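Local atomic coordinates of Serine/threonine-protein kinase-like protein ACR4 (Arabidopsis thaliana, PDB entry 7A0J), a protein that acts as a plasma-membrane receptor kinase that, paired with the peptide CLE40, controls formative cell divisions in the root meristem. Residues G33-S36 against A37-Y40. Numbering follows the deposited sequence.
Sequences GSNS and AILY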
loop_
_atom_site.group_PDB
_atom_site.type_symbol
_atom_site.label_atom_id
_atom_site.label_comp_id
_atom_site.label_asym_id
_atom_site.label_seq_id
_atom_site.Cartn_x
_atom_site.Cartn_y
_atom_site.Cartn_z
ATOM N N GLY A 33 10.426 -1.562 -14.408
ATOM C CA GLY A 33 11.473 -0.968 -13.557
ATOM C C GLY A 33 12.776 -1.746 -13.559
ATOM O O GLY A 33 12.871 -2.773 -14.259
ATOM N N SER A 34 13.730 -1.283 -12.746
ATOM C CA SER A 34 15.171 -1.640 -12.803
ATOM C C SER A 34 15.501 -2.845 -11.911
ATOM O O SER A 34 16.644 -3.312 -11.996
ATOM C CB SER A 34 16.012 -0.441 -12.440
ATOM O OG SER A 34 15.606 0.103 -11.194
ATOM N N ASN A 35 14.564 -3.332 -11.087
ATOM C CA ASN A 35 14.764 -4.566 -10.273
ATOM C C ASN A 35 14.419 -5.778 -11.145
ATOM O O ASN A 35 13.220 -6.092 -11.287
ATOM C CB ASN A 35 13.977 -4.554 -8.957
ATOM C CG ASN A 35 14.375 -5.684 -8.027
ATOM O OD1 ASN A 35 14.594 -6.809 -8.467
ATOM N ND2 ASN A 35 14.466 -5.402 -6.737
ATOM N N SER A 36 15.445 -6.426 -11.705
ATOM C CA SER A 36 15.330 -7.553 -12.667
ATOM C C SER A 36 14.705 -8.777 -11.988
ATOM O O SER A 36 13.965 -9.508 -12.670
ATOM C CB SER A 36 16.669 -7.878 -13.273
ATOM O OG SER A 36 17.148 -6.775 -14.027
ATOM N N ALA A 37 14.988 -8.994 -10.700
ATOM C CA ALA A 37 14.391 -10.083 -9.893
ATOM C C ALA A 37 12.865 -9.967 -9.960
ATOM O O ALA A 37 12.206 -10.983 -10.255
ATOM C CB ALA A 37 14.896 -10.038 -8.472
ATOM N N ILE A 38 12.331 -8.764 -9.730
ATOM C CA ILE A 38 10.863 -8.495 -9.746
ATOM C C ILE A 38 10.365 -8.562 -11.196
ATOM O O ILE A 38 9.387 -9.288 -11.444
ATOM C CB ILE A 38 10.528 -7.150 -9.067
ATOM C CG1 ILE A 38 10.962 -7.142 -7.598
ATOM C CG2 ILE A 38 9.049 -6.822 -9.212
ATOM C CD1 ILE A 38 10.798 -5.807 -6.917
ATOM N N LEU A 39 11.022 -7.849 -12.115
ATOM C CA LEU A 39 10.572 -7.712 -13.527
ATOM C C LEU A 39 10.427 -9.104 -14.154
ATOM O O LEU A 39 9.320 -9.430 -14.615
ATOM C CB LEU A 39 11.563 -6.844 -14.308
ATOM C CG LEU A 39 11.143 -6.495 -15.735
ATOM C CD1 LEU A 39 9.854 -5.688 -15.743
ATOM C CD2 LEU A 39 12.249 -5.742 -16.460
ATOM N N TYR A 40 11.496 -9.904 -14.150
ATOM C CA TYR A 40 11.546 -11.233 -14.817
ATOM C C TYR A 40 10.838 -12.288 -13.958
ATOM O O TYR A 40 10.467 -13.336 -14.512
ATOM C CB TYR A 40 12.990 -11.609 -15.150
ATOM C CG TYR A 40 13.603 -10.733 -16.211
ATOM C CD1 TYR A 40 13.283 -10.907 -17.547
ATOM C CD2 TYR A 40 14.477 -9.711 -15.882
ATOM C CE1 TYR A 40 13.827 -10.097 -18.532
ATOM C CE2 TYR A 40 15.032 -8.893 -16.853
ATOM C CZ TYR A 40 14.705 -9.086 -18.184
ATOM O OH TYR A 40 15.249 -8.285 -19.147
#
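N35 and I38 meet at the start of a short helix, where the asparagine side chain caps a backbone amide that no preceding turn could serve. I38 N donates to N35 OD1 over 3.2 Å, with an N-H...O angle of 158°; the donor stands about 50° above the plane of the amide rather than within it. CG lies anti to the backbone N of N35 (chi1 -170°), which brings OD1 toward the I38 amide, three residues on. The main chain supplies the ordinary helical bonds: L39 N reaches N35 O at 2.9 Å and nearly straight, and Y40 N reaches S36 O at 2.9 Å.

Van der Waals contacts flank these bonds. The side chains of I38 and N35 cross at about a right angle, I38 CG1 lying by the amide carbon and I38 CD1 3.7 Å from N35 ND2, and both residues also touch V17 of strand 17-21. A37 sets its CB 3.2 Å from N35 OD1. On the outer side the Y40 ring presents its edge to S36, with CD2 3.9 Å from S36 CB, while L39 CD2 rests against G33 O. Glycine fits at G33 because a CB at these backbone angles would be jammed against the carbonyl O of the preceding residue.

With an alanine in place of N35, the I38 amide is likely to lose its capping acceptor, and the isoleucine end its contacts with the side-chain amide. This is a classic asparagine N-cap, here starting helix 36-41 after the short loop that follows strand 29-33 in the first repeat of the extracellular beta-propeller domain.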